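Local structure of 3,4-dihydroxy-2-butanone 4-phosphate synthase (Candida albicans, 1TKS) at residues Thr85-Cys91 with Ile129-Arg133; Asn68-Leu72 with Lys119-Lys125; Cys91-Thr97 with Leu108-Leu113. The protein catalyses the conversion of D-ribulose 5-phosphate to formate and 3,4-dihydroxy-2-butanone 4-phosphate, a step of riboflavin biosynthesis. All blocks are in the same frame, centred on the assembly; numbering follows the deposited sequence.

Contact 1 (Thr85-Cys91 with Ile129-Arg133); sequences TAYTITC and ILPLR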
loop_
_atom_site.group_PDB
_atom_site.type_symbol
_atom_site.label_atom_id
_atom_site.label_comp_id
_atom_site.label_asym_id
_atom_site.label_seq_id
_atom_site.Cartn_x
_atom_site.Cartn_y
_atom_site.Cartn_z
ATOM N N THR B 85 -12.118 -4.984 4.361
ATOM C CA THR B 85 -12.061 -6.263 3.655
ATOM C C THR B 85 -12.811 -6.215 2.322
ATOM O O THR B 85 -12.793 -5.195 1.634
ATOM C CB THR B 85 -12.608 -7.418 4.539
ATOM O OG1 THR B 85 -12.436 -8.670 3.861
ATOM C CG2 THR B 85 -14.078 -7.212 4.855
ATOM N N ALA B 86 -13.465 -7.311 1.953
ATOM C CA ALA B 86 -14.197 -7.367 0.691
ATOM C C ALA B 86 -13.272 -7.013 -0.476
ATOM O O ALA B 86 -13.709 -6.479 -1.499
ATOM C CB ALA B 86 -15.386 -6.412 0.728
ATOM N N TYR B 87 -11.987 -7.306 -0.306
ATOM C CA TYR B 87 -10.993 -7.041 -1.340
ATOM C C TYR B 87 -11.139 -8.043 -2.474
ATOM O O TYR B 87 -11.660 -9.140 -2.277
ATOM C CB TYR B 87 -9.573 -7.200 -0.795
ATOM C CG TYR B 87 -9.183 -6.256 0.310
ATOM C CD1 TYR B 87 -9.406 -6.586 1.647
ATOM C CD2 TYR B 87 -8.560 -5.045 0.022
ATOM C CE1 TYR B 87 -9.012 -5.732 2.671
ATOM C CE2 TYR B 87 -8.165 -4.183 1.034
ATOM C CZ TYR B 87 -8.390 -4.531 2.354
ATOM O OH TYR B 87 -7.989 -3.688 3.361
ATOM N N THR B 88 -10.668 -7.664 -3.657
ATOM C CA THR B 88 -10.687 -8.563 -4.805
ATOM C C THR B 88 -9.211 -8.827 -5.067
ATOM O O THR B 88 -8.348 -8.239 -4.408
ATOM C CB THR B 88 -11.274 -7.908 -6.081
ATOM O OG1 THR B 88 -10.322 -6.990 -6.640
ATOM C CG2 THR B 88 -12.551 -7.168 -5.759
ATOM N N ILE B 89 -8.917 -9.713 -6.009
ATOM C CA ILE B 89 -7.532 -9.993 -6.358
ATOM C C ILE B 89 -6.976 -8.664 -6.866
ATOM O O ILE B 89 -7.687 -7.900 -7.513
ATOM C CB ILE B 89 -7.455 -11.046 -7.473
ATOM C CG1 ILE B 89 -8.280 -12.266 -7.072
ATOM C CG2 ILE B 89 -6.005 -11.433 -7.737
ATOM C CD1 ILE B 89 -8.498 -13.258 -8.194
ATOM N N THR B 90 -5.719 -8.374 -6.559
ATOM C CA THR B 90 -5.116 -7.119 -6.995
ATOM C C THR B 90 -4.861 -7.142 -8.496
ATOM O O THR B 90 -4.883 -8.204 -9.113
ATOM C CB THR B 90 -3.798 -6.856 -6.264
ATOM O OG1 THR B 90 -2.912 -7.963 -6.465
ATOM C CG2 THR B 90 -4.050 -6.675 -4.775
ATOM N N CYS B 91 -4.595 -5.975 -9.078
ATOM C CA CYS B 91 -4.368 -5.900 -10.513
ATOM C C CYS B 91 -3.603 -4.659 -10.968
ATOM O O CYS B 91 -3.497 -3.664 -10.244
ATOM C CB CYS B 91 -5.714 -5.931 -11.245
ATOM S SG CYS B 91 -6.703 -4.424 -10.976
ATOM N N ILE B 129 -2.734 -2.496 -7.423
ATOM C CA ILE B 129 -3.932 -1.758 -7.039
ATOM C C ILE B 129 -4.881 -2.744 -6.366
ATOM O O ILE B 129 -4.999 -3.898 -6.788
ATOM C CB ILE B 129 -4.638 -1.110 -8.263
ATOM C CG1 ILE B 129 -3.913 0.176 -8.654
ATOM C CG2 ILE B 129 -6.103 -0.815 -7.943
ATOM C CD1 ILE B 129 -3.991 1.288 -7.624
ATOM N N LEU B 130 -5.543 -2.278 -5.312
ATOM C CA LEU B 130 -6.480 -3.089 -4.548
ATOM C C LEU B 130 -7.945 -2.707 -4.810
ATOM O O LEU B 130 -8.489 -1.824 -4.144
ATOM C CB LEU B 130 -6.177 -2.943 -3.046
ATOM C CG LEU B 130 -4.813 -3.440 -2.539
ATOM C CD1 LEU B 130 -4.147 -2.357 -1.688
ATOM C CD2 LEU B 130 -4.992 -4.720 -1.723
ATOM N N PRO B 131 -8.600 -3.358 -5.787
ATOM C CA PRO B 131 -10.003 -3.030 -6.064
ATOM C C PRO B 131 -10.862 -3.489 -4.887
ATOM O O PRO B 131 -10.549 -4.488 -4.238
ATOM C CB PRO B 131 -10.317 -3.835 -7.333
ATOM C CG PRO B 131 -8.968 -4.019 -7.981
ATOM C CD PRO B 131 -8.072 -4.295 -6.791
ATOM N N LEU B 132 -11.938 -2.754 -4.613
ATOM C CA LEU B 132 -12.850 -3.095 -3.521
ATOM C C LEU B 132 -14.258 -3.211 -4.084
ATOM O O LEU B 132 -14.649 -2.420 -4.938
ATOM C CB LEU B 132 -12.831 -2.015 -2.441
ATOM C CG LEU B 132 -11.475 -1.684 -1.823
ATOM C CD1 LEU B 132 -11.677 -0.748 -0.640
ATOM C CD2 LEU B 132 -10.783 -2.959 -1.379
ATOM N N ARG B 133 -15.017 -4.194 -3.607
ATOM C CA ARG B 133 -16.379 -4.402 -4.090
ATOM C C ARG B 133 -17.447 -3.742 -3.224
ATOM O O ARG B 133 -17.687 -4.163 -2.092
ATOM C CB ARG B 133 -16.672 -5.901 -4.198
ATOM C CG ARG B 133 -15.811 -6.623 -5.221
ATOM C CD ARG B 133 -16.206 -8.087 -5.343
ATOM N NE ARG B 133 -17.543 -8.209 -5.918
ATOM C CZ ARG B 133 -18.114 -9.357 -6.269
ATOM N NH1 ARG B 133 -17.467 -10.503 -6.105
ATOM N NH2 ARG B 133 -19.333 -9.356 -6.788
HETATM O O HOH W 1 -7.932 -5.670 -3.585
#

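Contact 2 (Asn68-Leu72 with Lys119-Lys125); sequences NQLEL and KPQDFIK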
loop_
_atom_site.group_PDB
_atom_site.type_symbol
_atom_site.label_atom_id
_atom_site.label_comp_id
_atom_site.label_asym_id
_atom_site.label_seq_id
_atom_site.Cartn_x
_atom_site.Cartn_y
_atom_site.Cartn_z
ATOM N N ASN B 68 -17.383 -7.746 -11.364
ATOM C CA ASN B 68 -17.724 -9.000 -12.029
ATOM C C ASN B 68 -17.438 -8.918 -13.528
ATOM O O ASN B 68 -16.925 -9.869 -14.125
ATOM C CB ASN B 68 -19.201 -9.361 -11.808
ATOM C CG ASN B 68 -19.494 -9.795 -10.377
ATOM O OD1 ASN B 68 -18.612 -10.281 -9.669
ATOM N ND2 ASN B 68 -20.745 -9.642 -9.957
ATOM N N GLN B 69 -17.767 -7.782 -14.136
ATOM C CA GLN B 69 -17.540 -7.595 -15.568
ATOM C C GLN B 69 -16.054 -7.666 -15.900
ATOM O O GLN B 69 -15.662 -8.233 -16.922
ATOM C CB GLN B 69 -18.103 -6.244 -16.030
ATOM C CG GLN B 69 -17.986 -6.016 -17.532
ATOM C CD GLN B 69 -18.627 -4.717 -17.987
ATOM O OE1 GLN B 69 -18.123 -3.628 -17.705
ATOM N NE2 GLN B 69 -19.750 -4.824 -18.692
ATOM N N LEU B 70 -15.230 -7.094 -15.027
ATOM C CA LEU B 70 -13.785 -7.085 -15.223
ATOM C C LEU B 70 -13.118 -8.361 -14.722
ATOM O O LEU B 70 -11.900 -8.503 -14.812
ATOM C CB LEU B 70 -13.171 -5.875 -14.513
ATOM C CG LEU B 70 -13.566 -4.500 -15.061
ATOM C CD1 LEU B 70 -12.971 -3.408 -14.186
ATOM C CD2 LEU B 70 -13.080 -4.365 -16.499
ATOM N N GLU B 71 -13.923 -9.287 -14.207
ATOM C CA GLU B 71 -13.428 -10.553 -13.679
ATOM C C GLU B 71 -12.462 -10.347 -12.519
ATOM O O GLU B 71 -11.357 -10.891 -12.504
ATOM C CB GLU B 71 -12.754 -11.375 -14.784
ATOM C CG GLU B 71 -13.702 -11.796 -15.894
ATOM C CD GLU B 71 -13.048 -12.713 -16.913
ATOM O OE1 GLU B 71 -13.731 -13.101 -17.882
ATOM O OE2 GLU B 71 -11.855 -13.040 -16.743
ATOM N N LEU B 72 -12.894 -9.545 -11.554
ATOM C CA LEU B 72 -12.106 -9.261 -10.362
ATOM C C LEU B 72 -12.859 -9.853 -9.172
ATOM O O LEU B 72 -13.553 -9.145 -8.440
ATOM C CB LEU B 72 -11.938 -7.747 -10.186
ATOM C CG LEU B 72 -11.087 -7.031 -11.241
ATOM C CD1 LEU B 72 -11.148 -5.521 -11.020
ATOM C CD2 LEU B 72 -9.648 -7.527 -11.161
ATOM N N LYS B 119 -11.591 -4.152 -20.595
ATOM C CA LYS B 119 -11.968 -5.555 -20.635
ATOM C C LYS B 119 -11.148 -6.354 -19.629
ATOM O O LYS B 119 -10.051 -5.948 -19.241
ATOM C CB LYS B 119 -11.741 -6.112 -22.042
ATOM C CG LYS B 119 -12.464 -5.342 -23.136
ATOM C CD LYS B 119 -12.213 -5.964 -24.499
ATOM C CE LYS B 119 -12.817 -5.127 -25.618
ATOM N NZ LYS B 119 -14.284 -4.932 -25.455
ATOM N N PRO B 120 -11.669 -7.512 -19.200
ATOM C CA PRO B 120 -10.968 -8.359 -18.232
ATOM C C PRO B 120 -9.523 -8.655 -18.623
ATOM O O PRO B 120 -8.617 -8.575 -17.789
ATOM C CB PRO B 120 -11.823 -9.626 -18.202
ATOM C CG PRO B 120 -13.197 -9.108 -18.487
ATOM C CD PRO B 120 -12.946 -8.125 -19.603
ATOM N N GLN B 121 -9.304 -8.983 -19.894
ATOM C CA GLN B 121 -7.963 -9.314 -20.375
ATOM C C GLN B 121 -6.988 -8.140 -20.426
ATOM O O GLN B 121 -5.806 -8.326 -20.704
ATOM C CB GLN B 121 -8.038 -9.982 -21.758
ATOM C CG GLN B 121 -8.586 -9.114 -22.892
ATOM C CD GLN B 121 -10.107 -9.142 -23.005
ATOM O OE1 GLN B 121 -10.674 -8.638 -23.978
ATOM N NE2 GLN B 121 -10.771 -9.730 -22.015
ATOM N N ASP B 122 -7.483 -6.938 -20.148
ATOM C CA ASP B 122 -6.644 -5.747 -20.165
ATOM C C ASP B 122 -5.830 -5.630 -18.880
ATOM O O ASP B 122 -4.916 -4.808 -18.793
ATOM C CB ASP B 122 -7.506 -4.490 -20.321
ATOM C CG ASP B 122 -8.236 -4.433 -21.654
ATOM O OD1 ASP B 122 -9.120 -3.564 -21.795
ATOM O OD2 ASP B 122 -7.927 -5.248 -22.552
ATOM N N PHE B 123 -6.154 -6.448 -17.881
ATOM C CA PHE B 123 -5.445 -6.379 -16.606
ATOM C C PHE B 123 -4.611 -7.599 -16.249
ATOM O O PHE B 123 -4.925 -8.732 -16.627
ATOM C CB PHE B 123 -6.428 -6.103 -15.464
ATOM C CG PHE B 123 -7.237 -4.849 -15.648
ATOM C CD1 PHE B 123 -8.367 -4.848 -16.462
ATOM C CD2 PHE B 123 -6.860 -3.663 -15.026
ATOM C CE1 PHE B 123 -9.111 -3.684 -16.653
ATOM C CE2 PHE B 123 -7.597 -2.495 -15.209
ATOM C CZ PHE B 123 -8.725 -2.504 -16.025
ATOM N N ILE B 124 -3.534 -7.338 -15.517
ATOM C CA ILE B 124 -2.631 -8.374 -15.037
ATOM C C ILE B 124 -2.946 -8.569 -13.565
ATOM O O ILE B 124 -3.101 -7.598 -12.818
ATOM C CB ILE B 124 -1.153 -7.948 -15.168
ATOM C CG1 ILE B 124 -0.808 -7.702 -16.637
ATOM C CG2 ILE B 124 -0.244 -9.029 -14.592
ATOM C CD1 ILE B 124 0.537 -7.044 -16.844
ATOM N N LYS B 125 -3.051 -9.828 -13.159
ATOM C CA LYS B 125 -3.354 -10.184 -11.779
ATOM C C LYS B 125 -2.359 -11.250 -11.323
ATOM O O LYS B 125 -2.088 -12.205 -12.050
ATOM C CB LYS B 125 -4.787 -10.722 -11.696
ATOM C CG LYS B 125 -5.839 -9.692 -12.105
ATOM C CD LYS B 125 -7.219 -10.305 -12.282
ATOM C CE LYS B 125 -7.265 -11.265 -13.461
ATOM N NZ LYS B 125 -8.661 -11.679 -13.770
HETATM O O HOH W 2 -9.103 -9.001 -15.079
HETATM O O HOH W 3 -10.605 -13.566 -12.892
#

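Contact 3 (Cys91-Thr97 with Leu108-Leu113); sequences CDFAEGT and LTTRSL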
loop_
_atom_site.group_PDB
_atom_site.type_symbol
_atom_site.label_atom_id
_atom_site.label_comp_id
_atom_site.label_asym_id
_atom_site.label_seq_id
_atom_site.Cartn_x
_atom_site.Cartn_y
_atom_site.Cartn_z
ATOM N N CYS B 91 -4.595 -5.975 -9.078
ATOM C CA CYS B 91 -4.368 -5.900 -10.513
ATOM C C CYS B 91 -3.603 -4.659 -10.968
ATOM O O CYS B 91 -3.497 -3.664 -10.244
ATOM C CB CYS B 91 -5.714 -5.931 -11.245
ATOM S SG CYS B 91 -6.703 -4.424 -10.976
ATOM N N ASP B 92 -3.072 -4.754 -12.185
ATOM C CA ASP B 92 -2.336 -3.687 -12.862
ATOM C C ASP B 92 -2.864 -3.659 -14.292
ATOM O O ASP B 92 -3.103 -4.711 -14.888
ATOM C CB ASP B 92 -0.839 -4.005 -12.952
ATOM C CG ASP B 92 -0.099 -3.779 -11.652
ATOM O OD1 ASP B 92 0.936 -4.444 -11.466
ATOM O OD2 ASP B 92 -0.535 -2.941 -10.841
ATOM N N PHE B 93 -3.048 -2.467 -14.843
ATOM C CA PHE B 93 -3.490 -2.357 -16.228
ATOM C C PHE B 93 -2.228 -2.710 -17.009
ATOM O O PHE B 93 -1.170 -2.122 -16.782
ATOM C CB PHE B 93 -3.912 -0.926 -16.547
ATOM C CG PHE B 93 -4.547 -0.765 -17.897
ATOM C CD1 PHE B 93 -5.757 -1.385 -18.186
ATOM C CD2 PHE B 93 -3.947 0.026 -18.871
ATOM C CE1 PHE B 93 -6.369 -1.214 -19.425
ATOM C CE2 PHE B 93 -4.552 0.205 -20.119
ATOM C CZ PHE B 93 -5.765 -0.418 -20.392
ATOM N N ALA B 94 -2.338 -3.669 -17.921
ATOM C CA ALA B 94 -1.194 -4.131 -18.700
ATOM C C ALA B 94 -0.502 -3.089 -19.575
ATOM O O ALA B 94 0.660 -2.754 -19.348
ATOM C CB ALA B 94 -1.607 -5.320 -19.555
ATOM N N GLU B 95 -1.213 -2.579 -20.573
ATOM C CA GLU B 95 -0.623 -1.612 -21.491
ATOM C C GLU B 95 -0.409 -0.219 -20.914
ATOM O O GLU B 95 -1.353 0.471 -20.526
ATOM C CB GLU B 95 -1.461 -1.535 -22.770
ATOM C CG GLU B 95 -0.961 -0.539 -23.806
ATOM C CD GLU B 95 -1.718 -0.639 -25.117
ATOM O OE1 GLU B 95 -1.384 -1.524 -25.931
ATOM O OE2 GLU B 95 -2.655 0.157 -25.326
ATOM N N GLY B 96 0.852 0.191 -20.863
ATOM C CA GLY B 96 1.165 1.503 -20.338
ATOM C C GLY B 96 1.862 1.463 -18.995
ATOM O O GLY B 96 2.322 2.497 -18.517
ATOM N N THR B 97 1.937 0.291 -18.371
ATOM C CA THR B 97 2.622 0.191 -17.083
ATOM C C THR B 97 3.852 -0.692 -17.162
ATOM O O THR B 97 4.001 -1.499 -18.082
ATOM C CB THR B 97 1.724 -0.387 -15.958
ATOM O OG1 THR B 97 1.358 -1.738 -16.272
ATOM C CG2 THR B 97 0.482 0.464 -15.774
ATOM N N LEU B 108 -2.977 5.102 -13.773
ATOM C CA LEU B 108 -3.461 4.545 -15.035
ATOM C C LEU B 108 -4.362 3.346 -14.775
ATOM O O LEU B 108 -5.417 3.209 -15.391
ATOM C CB LEU B 108 -2.283 4.128 -15.931
ATOM C CG LEU B 108 -2.562 3.392 -17.250
ATOM C CD1 LEU B 108 -3.539 4.193 -18.107
ATOM C CD2 LEU B 108 -1.250 3.177 -18.010
ATOM N N THR B 109 -3.950 2.479 -13.860
ATOM C CA THR B 109 -4.750 1.308 -13.540
ATOM C C THR B 109 -6.093 1.733 -12.951
ATOM O O THR B 109 -7.137 1.177 -13.296
ATOM C CB THR B 109 -4.016 0.393 -12.546
ATOM O OG1 THR B 109 -2.851 -0.148 -13.180
ATOM C CG2 THR B 109 -4.916 -0.746 -12.089
ATOM N N THR B 110 -6.065 2.725 -12.067
ATOM C CA THR B 110 -7.286 3.209 -11.441
ATOM C C THR B 110 -8.263 3.778 -12.474
ATOM O O THR B 110 -9.457 3.469 -12.440
ATOM C CB THR B 110 -6.964 4.271 -10.370
ATOM O OG1 THR B 110 -6.143 3.674 -9.358
ATOM C CG2 THR B 110 -8.237 4.795 -9.731
ATOM N N ARG B 111 -7.765 4.596 -13.396
ATOM C CA ARG B 111 -8.628 5.177 -14.420
ATOM C C ARG B 111 -9.177 4.064 -15.312
ATOM O O ARG B 111 -10.333 4.110 -15.745
ATOM C CB ARG B 111 -7.856 6.193 -15.273
ATOM C CG ARG B 111 -7.350 7.425 -14.515
ATOM C CD ARG B 111 -6.924 8.537 -15.476
ATOM N NE ARG B 111 -5.894 8.096 -16.416
ATOM C CZ ARG B 111 -4.592 8.043 -16.141
ATOM N NH1 ARG B 111 -4.141 8.410 -14.946
ATOM N NH2 ARG B 111 -3.740 7.607 -17.060
ATOM N N SER B 112 -8.346 3.061 -15.574
ATOM C CA SER B 112 -8.744 1.942 -16.417
ATOM C C SER B 112 -9.850 1.111 -15.777
ATOM O O SER B 112 -10.719 0.581 -16.472
ATOM C CB SER B 112 -7.528 1.069 -16.729
ATOM O OG SER B 112 -6.555 1.811 -17.450
ATOM N N LEU B 113 -9.834 0.990 -14.455
ATOM C CA LEU B 113 -10.887 0.222 -13.804
ATOM C C LEU B 113 -12.215 0.955 -13.949
ATOM O O LEU B 113 -13.276 0.335 -13.967
ATOM C CB LEU B 113 -10.554 -0.005 -12.325
ATOM C CG LEU B 113 -9.392 -0.978 -12.083
ATOM C CD1 LEU B 113 -8.848 -0.807 -10.675
ATOM C CD2 LEU B 113 -9.861 -2.410 -12.317
HETATM O O HOH W 4 -0.921 -0.230 -11.305
#

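Contact 1 (Thr85-Cys91 with Ile129-Arg133)
Cys-91 and Ile-129 form an antiparallel hydrogen-bonded pair at one end of the contact, while Tyr-87 bridges Leu-132 at the other, the register slipping by one residue where the 85-91 chain bows away from the strand. Cys-91 N to Ile-129 O and Ile-129 N to Cys-91 O close the pair, both at 3.1 Å; Thr-88 N bonds to Pro-131 O, and a weak bond runs from Arg-133 N to Ala-86 O. Where the chain bows, water 1 donates to Thr-88 O and to Pro-131 O, the latter at 2.9 Å. Thr-88 crosses the proline ring nearly at a right angle. Thr-88 OG1, between the backbone N and carbonyl carbon (chi1 75°), rests 3.2 Å from Pro-131 CB and donates to Ile-89 O; Thr-88 CG2 meets Arg-133 CG at 3.3 Å. Cys-91 SG touches Pro-131 CG, 3.8 Å away. On the side of the strand that carries Leu-130 and Leu-132, Leu-132 CD2 packs on Tyr-87 CD2 at 3.4 Å, and Leu-130 CD2 bridges the tyrosine and Thr-90 CG2. The hydroxyl of Thr-90 turns to Gly-127 N, and Pro-126 of the second subunit packs on Tyr-87. Backbone bonds and a water thus satisfy polar groups in a largely buried seam, pinning the chain that follows Thr-85, which probably binds the substrate D-ribulose 5-phosphate, to strand 129-134.

Contact 2 (Asn68-Leu72 with Lys119-Lys125)
Glu-71 lays its side chain across the ring of Pro-120 at about a right angle, its CD 3.6 Å from Pro-120 CB. With CG anti to the carbonyl carbon (chi1 -64°) and the chain extended beyond it, the methylene groups as well as the carboxylate pass over CB and CG of the proline. The ring's other neighbour is backbone: Pro-120 CG sits 3.0 Å from Gln-69 O, and Pro-120 CA makes a CA-H...O contact with Leu-70 O. Lys-125 reaches in from the far end of its segment. A bend at chi3 (-67°) brings Lys-125 NZ to Glu-71 O at 3.1 Å, with the donor tilted 20° from the carbonyl plane, while Lys-125 CD rests 3.9 Å from Leu-72 CD2. Water 2 accepts from the same ammonium and donates to Leu-70 O and Pro-120 O; water 3 joins NZ to Glu-71 O a second time. The carboxylate oxygen Glu-71 OE2 stays 4.6 Å from Lys-125 NZ, beyond a salt bridge, though its charge may still favour the ammonium. On the buried side the side chains of Leu-70 and Phe-123 cross obliquely, CD2 of Leu-70 lying 4.0 Å from CE1 of Phe-123, and Leu-113 of helix 103-114 touches both residues. Positive phi at Glu-71 and two bonds back into the last turn make a Schellman motif, the classical C-terminal end of an alpha helix, and the carbonyl of Glu-71, just past the helix, is taken up by the ammonium of Lys-125.

Contact 3 (Cys91-Thr97 with Leu108-Leu113)
A short beta strand, 91-93, crosses the 108-113 part of helix 103-114 at 90°, the axes of the touching parts approaching to 7.2 Å, with Phe-93 set against Thr-109 and Ser-112. The amide Phe-93 N donates almost straight (170°) to Thr-109 OG1 at 2.9 Å. That hydroxyl is also bonded to Asp-105 O and to water 4, which also bonds to Asp-92 OD2; the carboxylate is held besides by His-128 N. With CG anti to the backbone N (chi1 -173°), the ring of Phe-93 lies against the helix and takes Ser-112 over one face. Ser-112 CB stands 3.8 Å from the ring centroid in a CH-pi contact, while OG, 3.2 Å above the plane, donates to Leu-108 O; Ser-112 N reaches that same oxygen from its opposite face. Phe-123 of the neighbouring strand in this two-stranded antiparallel sheet meets Phe-93 edge-to-face, so two aromatic rings of the sheet pack together beside Ser-112 of the helix. Beyond the strand, a type II beta turn runs from Ala-94 to Thr-97, with Gly-96 at positive phi. Leu-108 CD2 packs 3.7 Å from Gly-96 O and also touches Thr-97 CG2; Thr-97 OG1 donates to Phe-93 O at 2.6 Å.

From the N terminus the chain first meets contact 2 at the end of helix 64-69, then contact 1 at 85-91, which runs through the shared Cys-91 into contact 3. Contact 3 closes the shortest loop, 91-97 to helix 103-114, and lies within the loops of both others. The chain then returns through 119-125, closing contact 2, and 129-133, closing contact 1, so these two loops cross. Strands 91-93 and 123-124 pair between contacts 2 and 3, Ile-124 N lying 2.7 Å from Asp-92 O. Ile-129 of contact 1 packs on Thr-109, Thr-110 and Leu-113, thereby joining strand 129-134 to the helix of contact 3.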